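Local atomic coordinates of ubiquitin-conjugating enzyme (Plasmodium falciparum 3D7, PDB entry 2H2Y), a protein that probably acts as an E2 ubiquitin-conjugating enzyme, carrying ubiquitin as a thioester and passing it on to target proteins. Residues A[95-106]-A[124-132]. Sequence-based numbering, arbitrary orientation.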
ATOM      1  N   HIS A  95      15.825   0.216   7.323  1.00 49.96           N
ATOM      2  CA  HIS A  95      15.195   0.950   8.408  1.00 50.70           C
ATOM      3  C   HIS A  95      14.985   0.067   9.635  1.00 53.35           C
ATOM      4  O   HIS A  95      14.806  -1.151   9.524  1.00 54.19           O
ATOM      5  CB  HIS A  95      13.845   1.524   7.940  1.00 48.27           C
ATOM      6  CG  HIS A  95      13.084   2.248   9.009  1.00 44.09           C
ATOM      7  ND1 HIS A  95      12.348   1.593   9.973  1.00 43.37           N
ATOM      8  CD2 HIS A  95      12.979   3.569   9.291  1.00 42.71           C
ATOM      9  CE1 HIS A  95      11.825   2.478  10.804  1.00 42.82           C
ATOM     10  NE2 HIS A  95      12.193   3.685  10.412  1.00 43.09           N
ATOM     11  N   THR A  96      15.014   0.704  10.802  1.00 54.21           N
ATOM     12  CA  THR A  96      14.819   0.047  12.087  1.00 55.34           C
ATOM     13  C   THR A  96      13.772  -1.064  12.047  1.00 55.33           C
ATOM     14  O   THR A  96      14.051  -2.200  12.421  1.00 55.49           O
ATOM     15  CB  THR A  96      14.387   1.082  13.147  1.00 56.47           C
ATOM     16  OG1 THR A  96      15.388   2.102  13.251  1.00 57.43           O
ATOM     17  CG2 THR A  96      14.177   0.422  14.497  1.00 54.61           C
ATOM     18  N   HIS A  97      12.568  -0.732  11.588  1.00 55.53           N
ATOM     19  CA  HIS A  97      11.472  -1.695  11.534  1.00 54.81           C
ATOM     20  C   HIS A  97      11.325  -2.507  10.248  1.00 53.15           C
ATOM     21  O   HIS A  97      10.364  -3.261  10.111  1.00 52.26           O
ATOM     22  CB  HIS A  97      10.144  -0.990  11.816  1.00 57.29           C
ATOM     23  CG  HIS A  97      10.063  -0.366  13.175  1.00 60.23           C
ATOM     24  ND1 HIS A  97      10.203  -1.094  14.336  1.00 61.69           N
ATOM     25  CD2 HIS A  97       9.831   0.912  13.556  1.00 61.96           C
ATOM     26  CE1 HIS A  97      10.059  -0.291  15.377  1.00 63.33           C
ATOM     27  NE2 HIS A  97       9.832   0.932  14.930  1.00 64.07           N
ATOM     28  N   VAL A  98      12.246  -2.359   9.301  1.00 50.68           N
ATOM     29  CA  VAL A  98      12.147  -3.133   8.066  1.00 49.15           C
ATOM     30  C   VAL A  98      13.226  -4.219   8.014  1.00 49.69           C
ATOM     31  O   VAL A  98      14.375  -3.994   8.407  1.00 49.84           O
ATOM     32  CB  VAL A  98      12.257  -2.236   6.817  1.00 47.41           C
ATOM     33  CG1 VAL A  98      11.989  -3.060   5.562  1.00 45.11           C
ATOM     34  CG2 VAL A  98      11.264  -1.093   6.913  1.00 44.77           C
ATOM     35  N   TYR A  99      12.842  -5.394   7.525  1.00 49.63           N
ATOM     36  CA  TYR A  99      13.744  -6.535   7.439  1.00 48.89           C
ATOM     37  C   TYR A  99      14.206  -6.850   6.022  1.00 48.56           C
ATOM     38  O   TYR A  99      13.621  -6.387   5.049  1.00 48.94           O
ATOM     39  CB  TYR A  99      13.069  -7.748   8.084  1.00 50.06           C
ATOM     40  CG  TYR A  99      12.690  -7.471   9.528  1.00 52.25           C
ATOM     41  CD1 TYR A  99      13.675  -7.285  10.501  1.00 52.77           C
ATOM     42  CD2 TYR A  99      11.361  -7.299   9.902  1.00 52.63           C
ATOM     43  CE1 TYR A  99      13.344  -6.925  11.806  1.00 54.10           C
ATOM     44  CE2 TYR A  99      11.019  -6.938  11.207  1.00 54.48           C
ATOM     45  CZ  TYR A  99      12.015  -6.749  12.152  1.00 55.51           C
ATOM     46  OH  TYR A  99      11.687  -6.366  13.435  1.00 58.99           O
ATOM     47  N   SER A 100      15.273  -7.636   5.925  1.00 49.57           N
ATOM     48  CA  SER A 100      15.875  -8.024   4.649  1.00 49.14           C
ATOM     49  C   SER A 100      14.878  -8.549   3.622  1.00 48.48           C
ATOM     50  O   SER A 100      14.971  -8.210   2.445  1.00 49.69           O
ATOM     51  CB  SER A 100      16.944  -9.097   4.883  1.00 49.32           C
ATOM     52  OG  SER A 100      17.713  -8.816   6.040  1.00 49.12           O
ATOM     53  N   ASN A 101      13.942  -9.390   4.062  1.00 46.73           N
ATOM     54  CA  ASN A 101      12.941  -9.955   3.156  1.00 45.72           C
ATOM     55  C   ASN A 101      11.896  -8.921   2.737  1.00 45.20           C
ATOM     56  O   ASN A 101      11.140  -9.129   1.783  1.00 43.79           O
ATOM     57  CB  ASN A 101      12.254 -11.162   3.805  1.00 46.06           C
ATOM     58  CG  ASN A 101      11.611 -10.827   5.131  1.00 46.42           C
ATOM     59  OD1 ASN A 101      10.990 -11.682   5.763  1.00 46.89           O
ATOM     60  ND2 ASN A 101      11.755  -9.579   5.564  1.00 45.80           N
ATOM     61  N   GLY A 102      11.870  -7.803   3.454  1.00 44.75           N
ATOM     62  CA  GLY A 102      10.937  -6.741   3.144  1.00 44.73           C
ATOM     63  C   GLY A 102       9.818  -6.632   4.157  1.00 45.87           C
ATOM     64  O   GLY A 102       9.039  -5.678   4.114  1.00 46.87           O
ATOM     65  N   ASP A 103       9.724  -7.598   5.066  1.00 44.29           N
ATOM     66  CA  ASP A 103       8.665  -7.561   6.065  1.00 43.94           C
ATOM     67  C   ASP A 103       8.690  -6.221   6.771  1.00 42.30           C
ATOM     68  O   ASP A 103       9.729  -5.567   6.841  1.00 41.30           O
ATOM     69  CB  ASP A 103       8.824  -8.687   7.089  1.00 46.66           C
ATOM     70  CG  ASP A 103       8.414 -10.045   6.542  1.00 49.76           C
ATOM     71  OD1 ASP A 103       8.303 -10.995   7.344  1.00 49.93           O
ATOM     72  OD2 ASP A 103       8.208 -10.171   5.316  1.00 51.86           O
ATOM     73  N   ILE A 104       7.538  -5.808   7.283  1.00 41.05           N
ATOM     74  CA  ILE A 104       7.439  -4.544   7.987  1.00 40.69           C
ATOM     75  C   ILE A 104       6.891  -4.796   9.380  1.00 41.13           C
ATOM     76  O   ILE A 104       5.827  -5.397   9.555  1.00 40.53           O
ATOM     77  CB  ILE A 104       6.506  -3.561   7.248  1.00 39.71           C
ATOM     78  CG1 ILE A 104       6.920  -3.455   5.785  1.00 39.43           C
ATOM     79  CG2 ILE A 104       6.585  -2.186   7.878  1.00 40.60           C
ATOM     80  CD1 ILE A 104       5.999  -2.606   4.970  1.00 40.26           C
ATOM     81  N   CYS A 105       7.630  -4.352  10.382  1.00 42.04           N
ATOM     82  CA  CYS A 105       7.172  -4.532  11.739  1.00 42.76           C
ATOM     83  C   CYS A 105       6.334  -3.316  12.070  1.00 41.79           C
ATOM     84  O   CYS A 105       6.867  -2.265  12.437  1.00 43.86           O
ATOM     85  CB  CYS A 105       8.354  -4.645  12.702  1.00 43.56           C
ATOM     86  SG  CYS A 105       7.870  -5.059  14.385  1.00 45.36           S
ATOM     87  N   LEU A 106       5.023  -3.460  11.912  1.00 39.96           N
ATOM     88  CA  LEU A 106       4.099  -2.369  12.193  1.00 38.46           C
ATOM     89  C   LEU A 106       2.819  -2.943  12.778  1.00 38.90           C
ATOM     90  O   LEU A 106       2.187  -3.818  12.183  1.00 38.69           O
ATOM     91  CB  LEU A 106       3.792  -1.595  10.910  1.00 37.11           C
ATOM     92  CG  LEU A 106       3.406  -0.128  11.099  1.00 36.97           C
ATOM     93  CD1 LEU A 106       4.602   0.638  11.648  1.00 38.95           C
ATOM     94  CD2 LEU A 106       2.959   0.471   9.781  1.00 35.89           C
ATOM     95  N   LEU A 124       0.474   5.296   4.001  1.00 25.30           N
ATOM     96  CA  LEU A 124       0.927   6.600   4.466  1.00 26.50           C
ATOM     97  C   LEU A 124       1.572   6.454   5.833  1.00 28.49           C
ATOM     98  O   LEU A 124       2.527   7.163   6.149  1.00 29.47           O
ATOM     99  CB  LEU A 124      -0.229   7.581   4.562  1.00 24.86           C
ATOM    100  CG  LEU A 124       0.223   8.925   5.142  1.00 25.57           C
ATOM    101  CD1 LEU A 124       1.168   9.617   4.187  1.00 24.59           C
ATOM    102  CD2 LEU A 124      -0.991   9.788   5.403  1.00 28.08           C
ATOM    103  N   SER A 125       1.043   5.540   6.645  1.00 28.98           N
ATOM    104  CA  SER A 125       1.609   5.301   7.972  1.00 30.57           C
ATOM    105  C   SER A 125       3.036   4.822   7.743  1.00 30.67           C
ATOM    106  O   SER A 125       3.972   5.296   8.389  1.00 31.71           O
ATOM    107  CB  SER A 125       0.818   4.222   8.730  1.00 28.56           C
ATOM    108  OG  SER A 125      -0.544   4.600   8.913  1.00 29.41           O
ATOM    109  N   ILE A 126       3.193   3.891   6.804  1.00 30.62           N
ATOM    110  CA  ILE A 126       4.507   3.356   6.478  1.00 30.16           C
ATOM    111  C   ILE A 126       5.450   4.469   6.061  1.00 30.90           C
ATOM    112  O   ILE A 126       6.609   4.483   6.475  1.00 30.35           O
ATOM    113  CB  ILE A 126       4.431   2.332   5.341  1.00 30.09           C
ATOM    114  CG1 ILE A 126       3.630   1.115   5.799  1.00 29.50           C
ATOM    115  CG2 ILE A 126       5.829   1.912   4.925  1.00 28.18           C
ATOM    116  CD1 ILE A 126       3.500   0.050   4.743  1.00 31.97           C
ATOM    117  N   ILE A 127       4.952   5.406   5.253  1.00 32.39           N
ATOM    118  CA  ILE A 127       5.774   6.523   4.779  1.00 33.53           C
ATOM    119  C   ILE A 127       6.292   7.388   5.920  1.00 35.16           C
ATOM    120  O   ILE A 127       7.423   7.868   5.867  1.00 35.17           O
ATOM    121  CB  ILE A 127       5.015   7.470   3.828  1.00 32.24           C
ATOM    122  CG1 ILE A 127       4.322   6.696   2.711  1.00 31.75           C
ATOM    123  CG2 ILE A 127       5.993   8.450   3.225  1.00 29.46           C
ATOM    124  CD1 ILE A 127       5.240   6.206   1.647  1.00 33.58           C
ATOM    125  N   SER A 128       5.472   7.610   6.944  1.00 38.12           N
ATOM    126  CA  SER A 128       5.919   8.443   8.052  1.00 40.35           C
ATOM    127  C   SER A 128       6.867   7.651   8.938  1.00 41.78           C
ATOM    128  O   SER A 128       7.729   8.223   9.605  1.00 43.60           O
ATOM    129  CB  SER A 128       4.733   8.976   8.874  1.00 40.39           C
ATOM    130  OG  SER A 128       4.108   7.958   9.626  1.00 43.94           O
ATOM    131  N   MET A 129       6.717   6.332   8.938  1.00 41.75           N
ATOM    132  CA  MET A 129       7.599   5.494   9.736  1.00 42.74           C
ATOM    133  C   MET A 129       9.005   5.634   9.170  1.00 46.24           C
ATOM    134  O   MET A 129       9.985   5.688   9.920  1.00 46.93           O
ATOM    135  CB  MET A 129       7.172   4.037   9.659  1.00 41.96           C
ATOM    136  CG  MET A 129       8.097   3.100  10.382  1.00 40.42           C
ATOM    137  SD  MET A 129       7.771   1.436   9.882  1.00 40.90           S
ATOM    138  CE  MET A 129       8.698   1.387   8.372  1.00 42.78           C
ATOM    139  N   LEU A 130       9.096   5.687   7.841  1.00 48.16           N
ATOM    140  CA  LEU A 130      10.380   5.839   7.171  1.00 48.87           C
ATOM    141  C   LEU A 130      10.988   7.194   7.502  1.00 50.41           C
ATOM    142  O   LEU A 130      12.204   7.327   7.575  1.00 52.47           O
ATOM    143  CB  LEU A 130      10.227   5.682   5.654  1.00 47.08           C
ATOM    144  CG  LEU A 130       9.948   4.260   5.147  1.00 45.56           C
ATOM    145  CD1 LEU A 130       9.782   4.260   3.638  1.00 41.54           C
ATOM    146  CD2 LEU A 130      11.083   3.344   5.552  1.00 44.65           C
ATOM    147  N   SER A 131      10.152   8.204   7.703  1.00 51.12           N
ATOM    148  CA  SER A 131      10.661   9.520   8.056  1.00 52.78           C
ATOM    149  C   SER A 131      10.925   9.534   9.560  1.00 56.08           C
ATOM    150  O   SER A 131      10.004   9.669  10.365  1.00 56.68           O
ATOM    151  CB  SER A 131       9.648  10.600   7.686  1.00 51.38           C
ATOM    152  OG  SER A 131       9.329  10.531   6.308  1.00 50.29           O
ATOM    153  N   SER A 132      12.192   9.364   9.930  1.00 59.27           N
ATOM    154  CA  SER A 132      12.615   9.348  11.328  1.00 61.47           C
ATOM    155  C   SER A 132      14.031   8.774  11.447  1.00 62.81           C
ATOM    156  O   SER A 132      14.439   7.927  10.647  1.00 62.00           O
ATOM    157  CB  SER A 132      11.641   8.520  12.168  1.00 62.16           C
TER
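Met-129 overlaps the His-95 ring with the far end of its side chain, setting CE over one imidazole face as a CH-pi contact, 4.3 Å from the ring centroid and 25° off the normal. The bend at chi3 (82°) turns this methyl away from the line of the chain, and it also meets Val-98 CG2 at 3.9 Å. The sulfur sits among other neighbours: SD lies 3.7 Å from Leu-106 CD1 as the two side chains run past each other in opposite directions, with His-97 CB close by. On the imidazole of His-95, ND1 takes a hydrogen bond from the backbone N of His-97 (2.8 Å), the donor tilted 26° out of the ring plane, which helps set the turn of the ring within the type I beta turn from His-95 to Val-98. NE2 approaches the carbonyl O of Met-129 to 3.0 Å, while CB and CG rest against Leu-130 CD2. The chain is the ubiquitin-conjugating (UBC) domain of a longer protein, and residues 95-106 belong to the long loop after strand 85-88; its HTHVYSNGDICL sequence resembles the E2 active-site segment, in which the cysteine, here Cys-105, is expected to carry ubiquitin. Cys-105 points away from helix 119-130, whereas Ile-104 and Leu-106 on either side of it point toward the helix. Ile-104 CD1 meets Ile-126 CD1 at 3.7 Å, the two side chains crossing at about a right angle, and Leu-106 CD2 reaches Ile-126 CG1 at 4.1 Å. Phe-88 of strand 85-88 also touches Val-98, Ile-104 and Ile-126.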